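Side-chain contacts in lipid-transfer protein (Thermomonospora curvata, PDB 6OK1), which is a lipid-transfer protein of the thiolase superfamily, with a thiolase-like fold: residues S167-R172 with E315-I320; G171-V176 with P299-Q304; V176-A181 with R192-E197; Q200-I205 with H210-C215. All blocks are in the same frame, centred on the assembly; numbering follows the deposited sequence.

Interaction 1: S167-R172 with E315-I320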
loop_
_atom_site.group_PDB
_atom_site.type_symbol
_atom_site.label_atom_id
_atom_site.label_comp_id
_atom_site.label_asym_id
_atom_site.label_seq_id
_atom_site.Cartn_x
_atom_site.Cartn_y
_atom_site.Cartn_z
ATOM N N SER A 167 -22.533 -28.931 -6.331
ATOM C CA SER A 167 -23.055 -27.685 -5.775
ATOM C C SER A 167 -23.516 -27.869 -4.332
ATOM O O SER A 167 -23.350 -26.972 -3.508
ATOM C CB SER A 167 -24.192 -27.156 -6.629
ATOM O OG SER A 167 -24.748 -25.959 -6.084
ATOM N N GLU A 168 -24.108 -29.024 -3.996
ATOM C CA GLU A 168 -24.546 -29.211 -2.617
ATOM C C GLU A 168 -23.371 -29.220 -1.652
ATOM O O GLU A 168 -23.530 -28.817 -0.489
ATOM C CB GLU A 168 -25.362 -30.508 -2.487
ATOM C CG GLU A 168 -26.737 -30.371 -3.085
ATOM C CD GLU A 168 -27.637 -31.554 -2.803
ATOM O OE1 GLU A 168 -27.102 -32.660 -2.592
ATOM O OE2 GLU A 168 -28.872 -31.365 -2.779
ATOM N N ASP A 169 -22.196 -29.706 -2.083
ATOM C CA ASP A 169 -21.020 -29.649 -1.213
ATOM C C ASP A 169 -20.650 -28.206 -0.891
ATOM O O ASP A 169 -20.358 -27.871 0.262
ATOM C CB ASP A 169 -19.844 -30.379 -1.863
ATOM C CG ASP A 169 -20.100 -31.851 -2.009
ATOM O OD1 ASP A 169 -20.593 -32.440 -1.031
ATOM O OD2 ASP A 169 -19.829 -32.406 -3.095
ATOM N N PHE A 170 -20.675 -27.323 -1.894
ATOM C CA PHE A 170 -20.462 -25.904 -1.617
ATOM C C PHE A 170 -21.583 -25.346 -0.738
ATOM O O PHE A 170 -21.344 -24.509 0.146
ATOM C CB PHE A 170 -20.382 -25.118 -2.936
ATOM C CG PHE A 170 -19.286 -25.580 -3.868
ATOM C CD1 PHE A 170 -18.096 -26.103 -3.389
ATOM C CD2 PHE A 170 -19.463 -25.493 -5.252
ATOM C CE1 PHE A 170 -17.091 -26.508 -4.262
ATOM C CE2 PHE A 170 -18.464 -25.908 -6.128
ATOM C CZ PHE A 170 -17.282 -26.409 -5.641
ATOM N N GLY A 171 -22.814 -25.794 -0.979
ATOM C CA GLY A 171 -23.945 -25.330 -0.202
ATOM C C GLY A 171 -23.833 -25.649 1.275
ATOM O O GLY A 171 -24.294 -24.871 2.120
ATOM N N ARG A 172 -23.215 -26.782 1.617
ATOM C CA ARG A 172 -23.075 -27.109 3.034
ATOM C C ARG A 172 -22.261 -26.064 3.765
ATOM O O ARG A 172 -22.467 -25.850 4.964
ATOM C CB ARG A 172 -22.470 -28.503 3.204
ATOM C CG ARG A 172 -23.547 -29.546 3.236
ATOM C CD ARG A 172 -23.029 -30.962 3.474
ATOM N NE ARG A 172 -22.669 -31.571 2.208
ATOM C CZ ARG A 172 -23.528 -32.165 1.394
ATOM N NH1 ARG A 172 -24.806 -32.259 1.717
ATOM N NH2 ARG A 172 -23.113 -32.652 0.241
ATOM N N GLU A 315 -10.873 -34.384 -0.601
ATOM C CA GLU A 315 -11.807 -34.948 0.355
ATOM C C GLU A 315 -12.440 -33.924 1.295
ATOM O O GLU A 315 -13.119 -34.316 2.247
ATOM C CB GLU A 315 -11.090 -36.058 1.148
ATOM C CG GLU A 315 -10.503 -37.081 0.190
ATOM C CD GLU A 315 -10.168 -38.404 0.828
ATOM O OE1 GLU A 315 -10.053 -38.458 2.062
ATOM O OE2 GLU A 315 -10.019 -39.390 0.079
ATOM N N ALA A 316 -12.278 -32.620 1.039
ATOM C CA ALA A 316 -12.980 -31.632 1.847
ATOM C C ALA A 316 -14.478 -31.847 1.825
ATOM O O ALA A 316 -15.154 -31.602 2.831
ATOM C CB ALA A 316 -12.644 -30.218 1.373
ATOM N N LYS A 317 -15.028 -32.276 0.692
ATOM C CA LYS A 317 -16.466 -32.488 0.630
ATOM C C LYS A 317 -16.895 -33.528 1.656
ATOM O O LYS A 317 -17.964 -33.416 2.269
ATOM C CB LYS A 317 -16.885 -32.924 -0.772
ATOM C CG LYS A 317 -16.336 -34.292 -1.191
ATOM C CD LYS A 317 -16.640 -34.556 -2.682
ATOM C CE LYS A 317 -16.066 -35.892 -3.157
ATOM N NZ LYS A 317 -16.720 -37.012 -2.427
ATOM N N ASP A 318 -16.046 -34.524 1.881
ATOM C CA ASP A 318 -16.352 -35.572 2.857
ATOM C C ASP A 318 -16.172 -35.074 4.288
ATOM O O ASP A 318 -17.002 -35.361 5.159
ATOM C CB ASP A 318 -15.464 -36.779 2.572
ATOM C CG ASP A 318 -15.577 -37.250 1.140
ATOM O OD1 ASP A 318 -16.705 -37.541 0.705
ATOM O OD2 ASP A 318 -14.556 -37.304 0.433
ATOM N N PHE A 319 -15.101 -34.317 4.538
ATOM C CA PHE A 319 -14.872 -33.695 5.837
ATOM C C PHE A 319 -16.059 -32.833 6.241
ATOM O O PHE A 319 -16.501 -32.872 7.396
ATOM C CB PHE A 319 -13.574 -32.878 5.766
ATOM C CG PHE A 319 -13.117 -32.296 7.076
ATOM C CD1 PHE A 319 -12.378 -33.047 7.958
ATOM C CD2 PHE A 319 -13.390 -30.971 7.400
ATOM C CE1 PHE A 319 -11.936 -32.507 9.156
ATOM C CE2 PHE A 319 -12.943 -30.424 8.587
ATOM C CZ PHE A 319 -12.215 -31.185 9.463
ATOM N N ILE A 320 -16.614 -32.070 5.292
ATOM C CA ILE A 320 -17.731 -31.177 5.594
ATOM C C ILE A 320 -19.026 -31.970 5.779
ATOM O O ILE A 320 -19.801 -31.722 6.708
ATOM C CB ILE A 320 -17.875 -30.119 4.488
ATOM C CG1 ILE A 320 -16.619 -29.245 4.488
ATOM C CG2 ILE A 320 -19.161 -29.304 4.663
ATOM C CD1 ILE A 320 -16.540 -28.290 3.279
HETATM O O HOH W 1 -20.086 -31.753 1.478
#

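Interaction 2: G171-V176 with P299-Q304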
loop_
_atom_site.group_PDB
_atom_site.type_symbol
_atom_site.label_atom_id
_atom_site.label_comp_id
_atom_site.label_asym_id
_atom_site.label_seq_id
_atom_site.Cartn_x
_atom_site.Cartn_y
_atom_site.Cartn_z
ATOM N N GLY A 171 -22.814 -25.794 -0.979
ATOM C CA GLY A 171 -23.945 -25.330 -0.202
ATOM C C GLY A 171 -23.833 -25.649 1.275
ATOM O O GLY A 171 -24.294 -24.871 2.120
ATOM N N ARG A 172 -23.215 -26.782 1.617
ATOM C CA ARG A 172 -23.075 -27.109 3.034
ATOM C C ARG A 172 -22.261 -26.064 3.765
ATOM O O ARG A 172 -22.467 -25.850 4.964
ATOM C CB ARG A 172 -22.470 -28.503 3.204
ATOM C CG ARG A 172 -23.547 -29.546 3.236
ATOM C CD ARG A 172 -23.029 -30.962 3.474
ATOM N NE ARG A 172 -22.669 -31.571 2.208
ATOM C CZ ARG A 172 -23.528 -32.165 1.394
ATOM N NH1 ARG A 172 -24.806 -32.259 1.717
ATOM N NH2 ARG A 172 -23.113 -32.652 0.241
ATOM N N VAL A 173 -21.317 -25.424 3.068
ATOM C CA VAL A 173 -20.557 -24.334 3.661
ATOM C C VAL A 173 -21.474 -23.168 3.951
ATOM O O VAL A 173 -21.400 -22.540 5.017
ATOM C CB VAL A 173 -19.411 -23.904 2.728
ATOM C CG1 VAL A 173 -18.706 -22.676 3.292
ATOM C CG2 VAL A 173 -18.435 -25.011 2.548
ATOM N N ALA A 174 -22.326 -22.838 2.987
ATOM C CA ALA A 174 -23.270 -21.744 3.173
ATOM C C ALA A 174 -24.204 -22.032 4.340
ATOM O O ALA A 174 -24.471 -21.150 5.162
ATOM C CB ALA A 174 -24.065 -21.516 1.886
ATOM N N VAL A 175 -24.689 -23.270 4.435
ATOM C CA VAL A 175 -25.642 -23.620 5.490
ATOM C C VAL A 175 -24.997 -23.485 6.863
ATOM O O VAL A 175 -25.590 -22.915 7.794
ATOM C CB VAL A 175 -26.193 -25.040 5.260
ATOM C CG1 VAL A 175 -27.065 -25.473 6.427
ATOM C CG2 VAL A 175 -26.987 -25.104 3.948
ATOM N N VAL A 176 -23.775 -24.007 7.029
ATOM C CA VAL A 176 -23.149 -23.910 8.352
ATOM C C VAL A 176 -22.798 -22.460 8.676
ATOM O O VAL A 176 -23.002 -21.999 9.806
ATOM C CB VAL A 176 -21.934 -24.856 8.470
ATOM C CG1 VAL A 176 -20.732 -24.325 7.715
ATOM C CG2 VAL A 176 -21.566 -25.082 9.956
ATOM N N PRO A 299 -16.886 -21.799 -2.458
ATOM C CA PRO A 299 -16.190 -22.988 -2.981
ATOM C C PRO A 299 -14.756 -23.107 -2.540
ATOM O O PRO A 299 -14.262 -24.231 -2.423
ATOM C CB PRO A 299 -16.289 -22.826 -4.497
ATOM C CG PRO A 299 -17.509 -21.956 -4.688
ATOM C CD PRO A 299 -17.480 -20.995 -3.543
ATOM N N LEU A 300 -14.046 -21.995 -2.340
ATOM C CA LEU A 300 -12.639 -22.102 -1.998
ATOM C C LEU A 300 -12.427 -22.458 -0.537
ATOM O O LEU A 300 -11.285 -22.624 -0.117
ATOM C CB LEU A 300 -11.900 -20.800 -2.338
ATOM C CG LEU A 300 -11.943 -20.420 -3.829
ATOM C CD1 LEU A 300 -11.181 -19.124 -4.133
ATOM C CD2 LEU A 300 -11.405 -21.532 -4.696
ATOM N N VAL A 301 -13.500 -22.608 0.236
ATOM C CA VAL A 301 -13.333 -23.158 1.579
ATOM C C VAL A 301 -12.834 -24.587 1.505
ATOM O O VAL A 301 -12.068 -25.026 2.373
ATOM C CB VAL A 301 -14.649 -23.045 2.361
ATOM C CG1 VAL A 301 -14.559 -23.803 3.708
ATOM C CG2 VAL A 301 -14.980 -21.577 2.614
ATOM N N LEU A 302 -13.246 -25.348 0.472
ATOM C CA LEU A 302 -12.885 -26.749 0.401
ATOM C C LEU A 302 -11.375 -26.929 0.191
ATOM O O LEU A 302 -10.749 -27.630 0.978
ATOM C CB LEU A 302 -13.714 -27.468 -0.670
ATOM C CG LEU A 302 -15.104 -27.948 -0.223
ATOM C CD1 LEU A 302 -16.038 -26.774 0.015
ATOM C CD2 LEU A 302 -15.750 -28.863 -1.253
ATOM N N PRO A 303 -10.776 -26.314 -0.832
ATOM C CA PRO A 303 -9.310 -26.459 -0.948
ATOM C C PRO A 303 -8.546 -25.843 0.214
ATOM O O PRO A 303 -7.432 -26.294 0.501
ATOM C CB PRO A 303 -8.995 -25.770 -2.287
ATOM C CG PRO A 303 -10.211 -24.881 -2.575
ATOM C CD PRO A 303 -11.367 -25.653 -1.995
ATOM N N GLN A 304 -9.100 -24.844 0.908
ATOM C CA GLN A 304 -8.428 -24.333 2.094
ATOM C C GLN A 304 -8.238 -25.438 3.122
ATOM O O GLN A 304 -7.156 -25.585 3.699
ATOM C CB GLN A 304 -9.214 -23.191 2.713
ATOM C CG GLN A 304 -9.059 -21.870 2.007
ATOM C CD GLN A 304 -9.755 -20.802 2.785
ATOM O OE1 GLN A 304 -9.258 -20.343 3.820
ATOM N NE2 GLN A 304 -10.947 -20.454 2.345
#

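Interaction 3: V176-A181 with R192-E197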
loop_
_atom_site.group_PDB
_atom_site.type_symbol
_atom_site.label_atom_id
_atom_site.label_comp_id
_atom_site.label_asym_id
_atom_site.label_seq_id
_atom_site.Cartn_x
_atom_site.Cartn_y
_atom_site.Cartn_z
ATOM N N VAL A 176 -23.775 -24.007 7.029
ATOM C CA VAL A 176 -23.149 -23.910 8.352
ATOM C C VAL A 176 -22.798 -22.460 8.676
ATOM O O VAL A 176 -23.002 -21.999 9.806
ATOM C CB VAL A 176 -21.934 -24.856 8.470
ATOM C CG1 VAL A 176 -20.732 -24.325 7.715
ATOM C CG2 VAL A 176 -21.566 -25.082 9.956
ATOM N N ASP A 177 -22.289 -21.700 7.697
ATOM C CA ASP A 177 -22.124 -20.269 7.917
ATOM C C ASP A 177 -23.410 -19.631 8.434
ATOM O O ASP A 177 -23.398 -18.856 9.398
ATOM C CB ASP A 177 -21.747 -19.554 6.607
ATOM C CG ASP A 177 -20.258 -19.527 6.312
ATOM O OD1 ASP A 177 -19.420 -19.845 7.166
ATOM O OD2 ASP A 177 -19.932 -19.158 5.152
ATOM N N ARG A 178 -24.519 -19.860 7.729
ATOM C CA ARG A 178 -25.762 -19.197 8.104
ATOM C C ARG A 178 -26.317 -19.756 9.411
ATOM O O ARG A 178 -27.001 -19.046 10.148
ATOM C CB ARG A 178 -26.776 -19.327 6.965
ATOM C CG ARG A 178 -26.392 -18.460 5.723
ATOM C CD ARG A 178 -26.589 -16.967 5.963
ATOM N NE ARG A 178 -28.015 -16.664 6.083
ATOM C CZ ARG A 178 -28.805 -16.266 5.088
ATOM N NH1 ARG A 178 -28.320 -16.054 3.867
ATOM N NH2 ARG A 178 -30.100 -16.062 5.328
ATOM N N LYS A 179 -26.014 -21.009 9.727
ATOM C CA LYS A 179 -26.427 -21.547 11.023
ATOM C C LYS A 179 -25.773 -20.762 12.156
ATOM O O LYS A 179 -26.423 -20.373 13.141
ATOM C CB LYS A 179 -26.058 -23.025 11.106
ATOM C CG LYS A 179 -26.391 -23.705 12.441
ATOM C CD LYS A 179 -26.136 -25.219 12.316
ATOM C CE LYS A 179 -26.475 -25.958 13.577
ATOM N NZ LYS A 179 -26.246 -27.414 13.397
ATOM N N HIS A 180 -24.478 -20.502 12.020
ATOM C CA HIS A 180 -23.764 -19.772 13.053
ATOM C C HIS A 180 -24.142 -18.301 13.047
ATOM O O HIS A 180 -24.235 -17.678 14.109
ATOM C CB HIS A 180 -22.258 -19.943 12.860
ATOM C CG HIS A 180 -21.797 -21.360 13.018
ATOM N ND1 HIS A 180 -20.576 -21.807 12.555
ATOM C CD2 HIS A 180 -22.395 -22.431 13.597
ATOM C CE1 HIS A 180 -20.449 -23.098 12.826
ATOM N NE2 HIS A 180 -21.535 -23.499 13.471
ATOM N N ALA A 181 -24.353 -17.719 11.860
ATOM C CA ALA A 181 -24.777 -16.328 11.812
ATOM C C ALA A 181 -26.128 -16.144 12.490
ATOM O O ALA A 181 -26.394 -15.095 13.088
ATOM C CB ALA A 181 -24.853 -15.827 10.369
ATOM N N ARG A 192 -31.843 -15.801 10.738
ATOM C CA ARG A 192 -32.275 -16.135 9.379
ATOM C C ARG A 192 -31.442 -17.284 8.817
ATOM O O ARG A 192 -30.743 -17.139 7.812
ATOM C CB ARG A 192 -32.217 -14.889 8.492
ATOM C CG ARG A 192 -33.099 -13.786 9.055
ATOM C CD ARG A 192 -33.281 -12.610 8.127
ATOM N NE ARG A 192 -33.942 -12.987 6.882
ATOM C CZ ARG A 192 -34.474 -12.111 6.036
ATOM N NH1 ARG A 192 -34.432 -10.820 6.326
ATOM N NH2 ARG A 192 -35.043 -12.524 4.906
ATOM N N PRO A 193 -31.530 -18.462 9.428
ATOM C CA PRO A 193 -30.803 -19.617 8.891
ATOM C C PRO A 193 -31.389 -20.063 7.559
ATOM O O PRO A 193 -32.522 -19.736 7.200
ATOM C CB PRO A 193 -30.988 -20.692 9.970
ATOM C CG PRO A 193 -32.317 -20.346 10.630
ATOM C CD PRO A 193 -32.380 -18.818 10.587
ATOM N N ILE A 194 -30.598 -20.840 6.820
ATOM C CA ILE A 194 -31.037 -21.380 5.544
ATOM C C ILE A 194 -30.957 -22.894 5.590
ATOM O O ILE A 194 -30.265 -23.491 6.423
ATOM C CB ILE A 194 -30.212 -20.851 4.346
ATOM C CG1 ILE A 194 -28.760 -21.355 4.424
ATOM C CG2 ILE A 194 -30.270 -19.341 4.311
ATOM C CD1 ILE A 194 -27.940 -21.014 3.196
ATOM N N THR A 195 -31.672 -23.516 4.661
ATOM C CA THR A 195 -31.519 -24.938 4.406
ATOM C C THR A 195 -30.683 -25.154 3.149
ATOM O O THR A 195 -30.517 -24.253 2.319
ATOM C CB THR A 195 -32.878 -25.621 4.212
ATOM O OG1 THR A 195 -33.480 -25.094 3.021
ATOM C CG2 THR A 195 -33.805 -25.400 5.428
ATOM N N LEU A 196 -30.192 -26.386 2.996
ATOM C CA LEU A 196 -29.503 -26.744 1.764
ATOM C C LEU A 196 -30.440 -26.621 0.569
ATOM O O LEU A 196 -30.024 -26.240 -0.535
ATOM C CB LEU A 196 -28.932 -28.158 1.885
ATOM C CG LEU A 196 -28.042 -28.614 0.733
ATOM C CD1 LEU A 196 -26.821 -27.701 0.562
ATOM C CD2 LEU A 196 -27.588 -30.050 0.928
ATOM N N GLU A 197 -31.722 -26.917 0.776
ATOM C CA GLU A 197 -32.705 -26.710 -0.272
ATOM C C GLU A 197 -32.789 -25.237 -0.659
ATOM O O GLU A 197 -32.895 -24.902 -1.848
ATOM C CB GLU A 197 -34.060 -27.252 0.210
ATOM C CG GLU A 197 -34.096 -28.802 0.368
ATOM C CD GLU A 197 -33.014 -29.396 1.311
ATOM O OE1 GLU A 197 -32.794 -28.887 2.448
ATOM O OE2 GLU A 197 -32.368 -30.390 0.895
#

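Interaction 4: Q200-I205 with H210-C215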
loop_
_atom_site.group_PDB
_atom_site.type_symbol
_atom_site.label_atom_id
_atom_site.label_comp_id
_atom_site.label_asym_id
_atom_site.label_seq_id
_atom_site.Cartn_x
_atom_site.Cartn_y
_atom_site.Cartn_z
ATOM N N GLN A 200 -29.907 -24.512 -2.941
ATOM C CA GLN A 200 -30.013 -25.111 -4.266
ATOM C C GLN A 200 -31.074 -24.426 -5.108
ATOM O O GLN A 200 -30.951 -24.388 -6.336
ATOM C CB GLN A 200 -30.312 -26.602 -4.127
ATOM C CG GLN A 200 -29.154 -27.400 -3.594
ATOM C CD GLN A 200 -27.983 -27.383 -4.555
ATOM O OE1 GLN A 200 -28.047 -27.999 -5.632
ATOM N NE2 GLN A 200 -26.919 -26.649 -4.194
ATOM N N ASN A 201 -32.114 -23.876 -4.464
ATOM C CA ASN A 201 -33.168 -23.145 -5.162
ATOM C C ASN A 201 -32.771 -21.716 -5.509
ATOM O O ASN A 201 -33.444 -21.092 -6.334
ATOM C CB ASN A 201 -34.440 -23.116 -4.303
ATOM C CG ASN A 201 -35.130 -24.477 -4.238
ATOM O OD1 ASN A 201 -35.047 -25.259 -5.180
ATOM N ND2 ASN A 201 -35.793 -24.763 -3.121
ATOM N N SER A 202 -31.715 -21.175 -4.895
ATOM C CA SER A 202 -31.355 -19.795 -5.165
ATOM C C SER A 202 -30.755 -19.678 -6.561
ATOM O O SER A 202 -30.107 -20.594 -7.059
ATOM C CB SER A 202 -30.389 -19.249 -4.108
ATOM O OG SER A 202 -29.100 -19.839 -4.129
ATOM N N ARG A 203 -30.981 -18.527 -7.185
ATOM C CA ARG A 203 -30.708 -18.359 -8.607
ATOM C C ARG A 203 -29.217 -18.494 -8.899
ATOM O O ARG A 203 -28.371 -18.253 -8.039
ATOM C CB ARG A 203 -31.209 -16.994 -9.082
ATOM C CG ARG A 203 -30.349 -15.835 -8.628
ATOM C CD ARG A 203 -30.971 -14.508 -8.991
ATOM N NE ARG A 203 -31.192 -14.425 -10.425
ATOM C CZ ARG A 203 -31.783 -13.400 -11.025
ATOM N NH1 ARG A 203 -32.188 -12.352 -10.315
ATOM N NH2 ARG A 203 -31.983 -13.437 -12.330
ATOM N N TRP A 204 -28.897 -18.915 -10.123
ATOM C CA TRP A 204 -27.507 -18.920 -10.557
ATOM C C TRP A 204 -27.009 -17.493 -10.690
ATOM O O TRP A 204 -27.699 -16.628 -11.229
ATOM C CB TRP A 204 -27.346 -19.633 -11.899
ATOM C CG TRP A 204 -27.546 -21.105 -11.876
ATOM C CD1 TRP A 204 -28.510 -21.809 -12.539
ATOM C CD2 TRP A 204 -26.738 -22.072 -11.192
ATOM N NE1 TRP A 204 -28.369 -23.156 -12.290
ATOM C CE2 TRP A 204 -27.290 -23.344 -11.460
ATOM C CE3 TRP A 204 -25.628 -21.984 -10.362
ATOM C CZ2 TRP A 204 -26.740 -24.511 -10.951
ATOM C CZ3 TRP A 204 -25.093 -23.137 -9.847
ATOM C CH2 TRP A 204 -25.647 -24.391 -10.151
ATOM N N ILE A 205 -25.783 -17.265 -10.224
ATOM C CA ILE A 205 -25.051 -16.042 -10.524
ATOM C C ILE A 205 -24.121 -16.385 -11.687
ATOM O O ILE A 205 -24.293 -15.902 -12.818
ATOM C CB ILE A 205 -24.308 -15.537 -9.275
ATOM C CG1 ILE A 205 -25.311 -15.165 -8.170
ATOM C CG2 ILE A 205 -23.414 -14.344 -9.596
ATOM C CD1 ILE A 205 -26.311 -14.099 -8.593
ATOM N N HIS A 210 -24.344 -20.403 -6.913
ATOM C CA HIS A 210 -25.660 -19.851 -6.651
ATOM C C HIS A 210 -25.531 -18.494 -5.961
ATOM O O HIS A 210 -24.495 -18.146 -5.398
ATOM C CB HIS A 210 -26.455 -20.785 -5.731
ATOM C CG HIS A 210 -26.812 -22.111 -6.335
ATOM N ND1 HIS A 210 -28.045 -22.351 -6.899
ATOM C CD2 HIS A 210 -26.130 -23.278 -6.416
ATOM C CE1 HIS A 210 -28.100 -23.603 -7.326
ATOM N NE2 HIS A 210 -26.940 -24.182 -7.066
ATOM N N LEU A 211 -26.646 -17.776 -5.901
ATOM C CA LEU A 211 -26.689 -16.546 -5.112
ATOM C C LEU A 211 -26.215 -16.778 -3.680
ATOM O O LEU A 211 -25.432 -15.989 -3.141
ATOM C CB LEU A 211 -28.111 -16.004 -5.133
ATOM C CG LEU A 211 -28.350 -14.761 -4.296
ATOM C CD1 LEU A 211 -27.435 -13.636 -4.719
ATOM C CD2 LEU A 211 -29.784 -14.359 -4.468
ATOM N N LEU A 212 -26.635 -17.880 -3.055
ATOM C CA LEU A 212 -26.266 -18.101 -1.668
ATOM C C LEU A 212 -24.841 -18.651 -1.486
ATOM O O LEU A 212 -24.439 -18.879 -0.346
ATOM C CB LEU A 212 -27.309 -19.018 -0.986
ATOM C CG LEU A 212 -28.583 -18.266 -0.605
ATOM C CD1 LEU A 212 -29.656 -19.238 -0.191
ATOM C CD2 LEU A 212 -28.312 -17.278 0.520
ATOM N N ASP A 213 -24.047 -18.801 -2.567
ATOM C CA ASP A 213 -22.604 -19.038 -2.452
ATOM C C ASP A 213 -21.810 -17.749 -2.327
ATOM O O ASP A 213 -20.590 -17.809 -2.116
ATOM C CB ASP A 213 -22.088 -19.799 -3.678
ATOM C CG ASP A 213 -22.573 -21.213 -3.703
ATOM O OD1 ASP A 213 -22.405 -21.870 -2.665
ATOM O OD2 ASP A 213 -23.132 -21.634 -4.736
ATOM N N CYS A 214 -22.469 -16.599 -2.452
ATOM C CA CYS A 214 -21.817 -15.305 -2.588
ATOM C C CYS A 214 -22.191 -14.410 -1.424
ATOM O O CYS A 214 -23.371 -14.289 -1.102
ATOM C CB CYS A 214 -22.237 -14.600 -3.877
ATOM S SG CYS A 214 -21.997 -15.575 -5.354
ATOM N N CYS A 215 -21.200 -13.746 -0.831
ATOM C CA CYS A 215 -21.523 -12.821 0.253
ATOM C C CYS A 215 -21.985 -11.473 -0.324
ATOM O O CYS A 215 -21.737 -11.134 -1.481
ATOM C CB CYS A 215 -20.326 -12.645 1.212
ATOM S SG CYS A 215 -19.031 -11.594 0.586
HETATM O O HOH W 2 -27.323 -26.798 -7.890
#

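Interaction 1: S167-R172 with E315-I320
D169 lays its carboxylate against the first methylene of K317: CG lies 3.6 Å from CB of K317, and OD2 also reaches the lysine CD. An aspartate suits the place, since its short carboxylate accepts from both R172 and a water between the helices. That water gives one hydrogen to D169 OD1 and the other to the backbone O of K317, and takes the N-H of R172 NE at 2.7 Å, so three groups grip it. R172, one turn after D169, is bent at chi3 (-87°), which folds its guanidinium back along its own helix. NH2 then makes a salt bridge to D169 OD1 of 2.8 Å, in the guanidinium plane but well above the carboxylate plane. K317 NZ turns away from D169 to pair with D318 OD1 at 3.2 Å, while CB and CD lie against the D169 carboxylate. One turn further on, I320, a buried, branched apolar residue, sets CG2 3.7 Å from R172 CB. D169 OD2 also accepts from T166 N, just before helix 167-182. Helix 316-321 thus lies beside helix 167-182, with L302 of helix 301-307 packed against I320 and A316, and L196 of helix 196-201 touching R172.

Interaction 2: G171-V176 with P299-Q304
L300 O is gripped by two donors of Q304, which reach it from opposite faces of its plane: the backbone N and the side-chain NE2, each at 3.3 Å. NE2 arrives well above the carbonyl plane, with a C=O...donor angle of 105°. Glutamine suits this position because its amide offers two N-H groups and an acceptor oxygen: NE2 also gives to Y294 O, while OE1 accepts from T375 OG1. Across the contact everything is apolar. V173 points from helix 167-182 toward 299-304, and its two methyls serve different partners. CG1 meets V301 CG2 tip to tip at 3.9 Å, and CG2 meets L302 CD1 at the same 3.9 Å. The fork is set by chi1 of 174°, which places CG1 opposite the backbone N and CG2 opposite the carbonyl carbon. Leucine suits its place because its longer chain lets CD1 come in from the flank, although its CB does not face V173. I320 of helix 316-321 packs on both V173 and L302. The three buried aliphatic residues join helix 167-182 to helix 301-307, and so the N-terminal to the C-terminal family region of a thiolase-type fold.

Interaction 3: V176-A181 with R192-E197
R178 gives its guanidinium to the backbone O of R192, binding the loop that leads into helix 196-201 to the flank of helix 167-182 within the N-terminal region of the thiolase-type fold. The stronger bond runs from R178 NH2 to R192 O, 2.8 Å with an N-H...O angle of 155°, and the oxygen is met in its carbonyl plane. R178 NE adds a weak second bond to R192 O, 3.3 Å, so one oxygen takes two N-H groups of the same arginine and the rotation of the flat group is restrained. Arginine suits the site because its donors fan out along one edge, whereas its faces remain available for packing. I194 uses that property: its CG2 lies over the centre of one guanidinium face, 3.4 Å from R178 NH2. F189 makes a cation-pi contact with the same group, and L212 also touches R178.

The chain of R178 gets there by bending at both chi2 (-72°) and chi3 (-68°), which curls the head back toward the loop backbone. Nearer the helix, the CB and CG methylenes pack against I194, the two side chains crossing at about a right angle. A beta-branched residue is apt here, since CG2 covers the guanidinium while the CG1-CD1 branch lies across the methylenes of R178. I194 CG1 lies 3.8 Å from R178 CB, and I194 CD1 stands 3.9 Å from R178 CG.

Interaction 4: Q200-I205 with H210-C215
H210 pairs with W204 as an antiparallel, non-hydrogen-bonded beta bridge, where the chain reverses between 204 and 210, and its imidazole is held on several sides. ND1 gives a nearly straight bond of 2.7 Å to S202 O, in the ring plane. One ring face stacks on the six-membered ring of W204, centroids 4.0 Å apart and planes at 26°, while Q200 CA makes a CH-pi contact with the other. A water joins H210 NE2 to Q200 OE1; the glutamine's NE2 bonds S167 OG. Histidine suits this place by combining a flat ring with polar edge atoms. L211 sends its backbone N to R203 O at 2.8 Å and sets CD1 near I205 CD1. L212 N makes a weak bond to S202 OG, which also bonds H199 O; serine is short enough to serve both. D213 turns back, its OD2 taking H210 N through the anti lone pair. Finally, C214 SG lies 4.4 Å from I205 CG1.

From the N terminus, the first of the contacting segments lies on helix 167-182, which supplies one side of interactions 1, 2 and 3. Interaction 3 closes the shortest return to this helix, over a loop of 10 residues. Interaction 4 follows in series, closing a short loop that starts at the end of helix 196-201. Interaction 2 closes a larger loop at 299-304; interaction 1 starts from the same stretch and reaches further, to 315-320, so that 3 and 4 lie within both. No loops cross. Interactions 1 and 2 bring the C-terminal family region against the helix, their centres about 6 Å apart, whereas 3 and 4 stay within the N-terminal region. L212 touches R178 and I194, joining these two.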